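Local coordinates for protein 2-nitropropane dioxygenase (Streptomyces ansochromogenes, PDB 3BW2) that probably oxidises alkyl nitronates such as propionate 3-nitronate with molecular oxygen, using a bound flavin mononucleotide, and so may detoxify these compounds, at residues D7-P12 with G35-L40; G20-P25 with D244-P249. All blocks are in the same frame, centred on the assembly; numbering follows the deposited sequence.

In the fold
Both contacts belong to one TIM-barrel domain, and their centres lie about 18 Å apart. Along the chain the segments alternate: residues 7-12 lead into strand 13-15; residues 20-25 follow that strand and lead into helix 25-33; residues 35-40 come after that helix and run into strand 38-41; residues 244-249 follow far later, between helices 238-241 and 250-255. The two contacts touch where Phe39 O comes to 3.6 Å from Ser23 CB and Leu40 CD2 packs beside Ser23 O. Contact 1 holds the entry to the first strand against the start of the second, and contact 2, beside the flavin, holds the loop after the first strand against a late part of the chain.

Contact 1 (D7-P12 with G35-L40); sequences DLFPLP and GGLGFL
Phe9 packs on Leu37 in a buried, mainly apolar contact between the loop entering strand 13-15 and the turn that leads from helix 25-33 into strand 38-41. Leu37 CB stands over the middle of one face of the Phe9 ring, 3.7 Å from its centroid and 10° off the normal, a CH-pi contact. With CG anti to the backbone N (chi1 -178°), Leu37 crosses the phenyl group at about a right angle and brings its own CD2 to 3.7 Å from Phe9 CE2. Without the ring, as with an alanine here, a gap would probably open against Leu37 CB, and Leu37 CD2 would lose its aromatic neighbour. Beside this pair, Leu11 N donates to Gly35 O across 3.1 Å, reaching it from 33° outside the carbonyl plane. The same oxygen lies near the plane of the Phe9 ring, at its edge, and Pro10 CG comes within 3.3 Å of Gly35 O. Gly35 closes the preceding helix in a Schellman motif; a side chain there would press on Pro10 and Leu11. Leu11 also packs on Val337 and Ala341 of helix 333-350. Leu37 bonds through its backbone to Ile13 and Gln15, the neighbouring-strand pairing of a beta-alpha-beta unit in a TIM barrel.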
loop_
_atom_site.group_PDB
_atom_site.type_symbol
_atom_site.label_atom_id
_atom_site.label_comp_id
_atom_site.label_asym_id
_atom_site.label_seq_id
_atom_site.Cartn_x
_atom_site.Cartn_y
_atom_site.Cartn_z
ATOM N N ASP A 7 14.090 17.258 16.679
ATOM C CA ASP A 7 14.979 18.294 17.187
ATOM C C ASP A 7 16.362 17.694 17.440
ATOM O O ASP A 7 17.350 18.418 17.508
ATOM C CB ASP A 7 14.430 18.910 18.482
ATOM C CG ASP A 7 13.232 19.823 18.240
ATOM O OD1 ASP A 7 13.262 20.603 17.266
ATOM O OD2 ASP A 7 12.264 19.773 19.031
ATOM N N LEU A 8 16.423 16.367 17.562
ATOM C CA LEU A 8 17.679 15.654 17.811
ATOM C C LEU A 8 18.634 15.642 16.621
ATOM O O LEU A 8 19.852 15.647 16.794
ATOM C CB LEU A 8 17.402 14.205 18.215
ATOM C CG LEU A 8 16.851 13.899 19.608
ATOM C CD1 LEU A 8 16.583 12.400 19.709
ATOM C CD2 LEU A 8 17.849 14.336 20.679
ATOM N N PHE A 9 18.081 15.600 15.414
ATOM C CA PHE A 9 18.897 15.579 14.205
ATOM C C PHE A 9 18.300 16.510 13.150
ATOM O O PHE A 9 17.087 16.675 13.072
ATOM C CB PHE A 9 19.027 14.140 13.684
ATOM C CG PHE A 9 17.730 13.380 13.659
ATOM C CD1 PHE A 9 17.061 13.159 12.459
ATOM C CD2 PHE A 9 17.171 12.890 14.837
ATOM C CE1 PHE A 9 15.854 12.462 12.430
ATOM C CE2 PHE A 9 15.964 12.193 14.820
ATOM C CZ PHE A 9 15.305 11.979 13.613
ATOM N N PRO A 10 19.154 17.123 12.320
ATOM C CA PRO A 10 18.762 18.058 11.264
ATOM C C PRO A 10 17.858 17.576 10.135
ATOM O O PRO A 10 16.964 18.307 9.711
ATOM C CB PRO A 10 20.105 18.567 10.750
ATOM C CG PRO A 10 20.988 17.387 10.922
ATOM C CD PRO A 10 20.613 16.911 12.303
ATOM N N LEU A 11 18.082 16.367 9.637
ATOM C CA LEU A 11 17.259 15.862 8.540
ATOM C C LEU A 11 16.186 14.884 9.017
ATOM O O LEU A 11 16.427 14.065 9.900
ATOM C CB LEU A 11 18.150 15.194 7.491
ATOM C CG LEU A 11 19.202 16.117 6.864
ATOM C CD1 LEU A 11 20.179 15.299 6.041
ATOM C CD2 LEU A 11 18.520 17.169 5.994
ATOM N N PRO A 12 14.981 14.963 8.431
ATOM C CA PRO A 12 13.842 14.104 8.772
ATOM C C PRO A 12 14.017 12.713 8.176
ATOM O O PRO A 12 13.097 12.161 7.570
ATOM C CB PRO A 12 12.671 14.845 8.153
ATOM C CG PRO A 12 13.277 15.375 6.886
ATOM C CD PRO A 12 14.618 15.908 7.355
ATOM N N GLY A 35 23.681 13.688 9.276
ATOM C CA GLY A 35 22.527 14.449 9.723
ATOM C C GLY A 35 21.251 13.665 9.962
ATOM O O GLY A 35 20.242 14.237 10.373
ATOM N N GLY A 36 21.282 12.364 9.701
ATOM C CA GLY A 36 20.098 11.550 9.919
ATOM C C GLY A 36 20.194 10.835 11.254
ATOM O O GLY A 36 21.130 11.067 12.019
ATOM N N LEU A 37 19.229 9.970 11.541
ATOM C CA LEU A 37 19.234 9.218 12.790
ATOM C C LEU A 37 19.620 7.774 12.514
ATOM O O LEU A 37 18.820 7.002 11.977
ATOM C CB LEU A 37 17.848 9.254 13.448
ATOM C CG LEU A 37 17.750 8.538 14.804
ATOM C CD1 LEU A 37 18.650 9.247 15.827
ATOM C CD2 LEU A 37 16.309 8.537 15.290
ATOM N N GLY A 38 20.850 7.414 12.874
ATOM C CA GLY A 38 21.313 6.055 12.673
ATOM C C GLY A 38 20.678 5.149 13.713
ATOM O O GLY A 38 20.311 5.607 14.795
ATOM N N PHE A 39 20.553 3.865 13.393
ATOM C CA PHE A 39 19.940 2.910 14.308
ATOM C C PHE A 39 20.709 1.602 14.426
ATOM O O PHE A 39 21.276 1.104 13.448
ATOM C CB PHE A 39 18.519 2.567 13.846
ATOM C CG PHE A 39 17.441 3.068 14.761
ATOM C CD1 PHE A 39 16.754 4.240 14.471
ATOM C CD2 PHE A 39 17.107 2.365 15.911
ATOM C CE1 PHE A 39 15.746 4.707 15.313
ATOM C CE2 PHE A 39 16.101 2.824 16.759
ATOM C CZ PHE A 39 15.421 3.997 16.457
ATOM N N LEU A 40 20.714 1.050 15.633
ATOM C CA LEU A 40 21.345 -0.236 15.892
ATOM C C LEU A 40 20.182 -1.198 16.108
ATOM O O LEU A 40 19.119 -0.797 16.595
ATOM C CB LEU A 40 22.208 -0.188 17.159
ATOM C CG LEU A 40 23.535 0.568 17.108
ATOM C CD1 LEU A 40 24.189 0.534 18.489
ATOM C CD2 LEU A 40 24.450 -0.068 16.068
#

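Contact 2 (G20-P25 with D244-P249); sequences GGVSVP and DESGAP
Val22 O takes a hydrogen bond from Gly247 N that is short (2.8 Å) and nearly straight (172°), in the carbonyl plane and on a lone pair, where two irregular loops approach with Val22 CA and Gly247 CA 4.2 Å apart. Val24 N bonds weakly to the same oxygen. One residue earlier in the loop, Gly21 O makes a CA-H...O contact with Gly247 CA at 3.2 Å, so close that a side chain on Gly247 would clash with this carbonyl. The two methyls of Val22 meet the residues flanking Gly247. Its CG1, anti to the backbone N (chi1 173°), reaches to 3.5 Å from Ser246 OG, while Val22 CG2 lies 3.9 Å from Ala248 CB. Leu241 of helix 238-241 packs against both Val22 and Ala248. Farther along, Val24 CG2 lies 3.4 Å from Glu245 O. Val24 is at the N-cap position of helix 25-33, and Pro249 at that of helix 250-255. Ser246 OG accepts from Ala248 N at 3.1 Å, forming an ST turn, and is also hydrogen-bonded to Leu241 O, which ties the turn back to the preceding helix; Ser246 O bonds to Lys253 NZ. The carboxylate of Glu245 leads away from the contact, and its OE1 bonds to Ala333 N. At the other end a water bridges the loops, donating to both Gly20 O and Gly247 O. The side chain of Val22 is about 4 Å from the bound flavin mononucleotide, and Ala19 and Gly237, both of the FMN site, are close by. The chemistry is thus largely that of peptide groups, with one short, nearly straight backbone bond, a shared water and a small apolar patch, which suggests that main-chain shape, more than charge between the two loops, sets their fit beside the cofactor.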
loop_
_atom_site.group_PDB
_atom_site.type_symbol
_atom_site.label_atom_id
_atom_site.label_comp_id
_atom_site.label_asym_id
_atom_site.label_seq_id
_atom_site.Cartn_x
_atom_site.Cartn_y
_atom_site.Cartn_z
ATOM N N GLY A 20 20.043 -9.111 11.953
ATOM C CA GLY A 20 20.715 -10.054 11.078
ATOM C C GLY A 20 22.058 -9.558 10.582
ATOM O O GLY A 20 22.543 -10.004 9.542
ATOM N N GLY A 21 22.653 -8.621 11.315
ATOM C CA GLY A 21 23.953 -8.098 10.937
ATOM C C GLY A 21 23.940 -7.037 9.854
ATOM O O GLY A 21 24.985 -6.704 9.298
ATOM N N VAL A 22 22.768 -6.498 9.548
ATOM C CA VAL A 22 22.674 -5.473 8.518
ATOM C C VAL A 22 23.088 -4.091 9.023
ATOM O O VAL A 22 24.024 -3.483 8.500
ATOM C CB VAL A 22 21.242 -5.398 7.945
ATOM C CG1 VAL A 22 21.109 -4.205 7.003
ATOM C CG2 VAL A 22 20.919 -6.694 7.208
ATOM N N SER A 23 22.401 -3.596 10.047
ATOM C CA SER A 23 22.713 -2.274 10.577
ATOM C C SER A 23 23.794 -2.266 11.655
ATOM O O SER A 23 23.512 -2.114 12.844
ATOM C CB SER A 23 21.434 -1.600 11.095
ATOM O OG SER A 23 20.691 -2.475 11.911
ATOM N N VAL A 24 25.039 -2.408 11.221
ATOM C CA VAL A 24 26.189 -2.408 12.118
ATOM C C VAL A 24 26.566 -0.972 12.499
ATOM O O VAL A 24 26.100 -0.018 11.876
ATOM C CB VAL A 24 27.387 -3.105 11.442
ATOM C CG1 VAL A 24 27.066 -4.577 11.224
ATOM C CG2 VAL A 24 27.698 -2.434 10.098
ATOM N N PRO A 25 27.408 -0.800 13.537
ATOM C CA PRO A 25 27.816 0.542 13.965
ATOM C C PRO A 25 28.252 1.463 12.827
ATOM O O PRO A 25 27.882 2.631 12.797
ATOM C CB PRO A 25 28.951 0.256 14.949
ATOM C CG PRO A 25 28.496 -1.017 15.600
ATOM C CD PRO A 25 28.008 -1.832 14.405
ATOM N N ASP A 244 27.120 0.756 1.185
ATOM C CA ASP A 244 28.370 0.079 1.507
ATOM C C ASP A 244 28.539 -0.282 2.979
ATOM O O ASP A 244 29.032 -1.362 3.286
ATOM C CB ASP A 244 29.564 0.917 1.031
ATOM C CG ASP A 244 29.578 1.099 -0.481
ATOM O OD1 ASP A 244 29.016 0.233 -1.179
ATOM O OD2 ASP A 244 30.155 2.092 -0.976
ATOM N N GLU A 245 28.125 0.603 3.885
ATOM C CA GLU A 245 28.254 0.338 5.321
ATOM C C GLU A 245 27.327 -0.769 5.809
ATOM O O GLU A 245 27.541 -1.331 6.889
ATOM C CB GLU A 245 27.986 1.607 6.147
ATOM C CG GLU A 245 29.052 2.687 6.012
ATOM C CD GLU A 245 28.896 3.527 4.759
ATOM O OE1 GLU A 245 28.025 3.209 3.916
ATOM O OE2 GLU A 245 29.652 4.513 4.622
ATOM N N SER A 246 26.294 -1.070 5.026
ATOM C CA SER A 246 25.353 -2.123 5.389
ATOM C C SER A 246 26.070 -3.456 5.450
ATOM O O SER A 246 26.885 -3.775 4.580
ATOM C CB SER A 246 24.219 -2.221 4.367
ATOM O OG SER A 246 23.523 -3.442 4.536
ATOM N N GLY A 247 25.754 -4.243 6.473
ATOM C CA GLY A 247 26.396 -5.534 6.617
ATOM C C GLY A 247 25.611 -6.663 5.984
ATOM O O GLY A 247 25.898 -7.830 6.236
ATOM N N ALA A 248 24.616 -6.324 5.169
ATOM C CA ALA A 248 23.805 -7.339 4.506
ATOM C C ALA A 248 24.688 -8.146 3.561
ATOM O O ALA A 248 25.565 -7.594 2.908
ATOM C CB ALA A 248 22.672 -6.683 3.724
ATOM N N PRO A 249 24.465 -9.468 3.485
ATOM C CA PRO A 249 25.250 -10.342 2.613
ATOM C C PRO A 249 25.214 -9.871 1.164
ATOM O O PRO A 249 24.213 -9.308 0.713
ATOM C CB PRO A 249 24.574 -11.699 2.792
ATOM C CG PRO A 249 24.076 -11.637 4.205
ATOM C CD PRO A 249 23.492 -10.248 4.271
HETATM O O HOH W 1 24.600 -9.973 7.482
#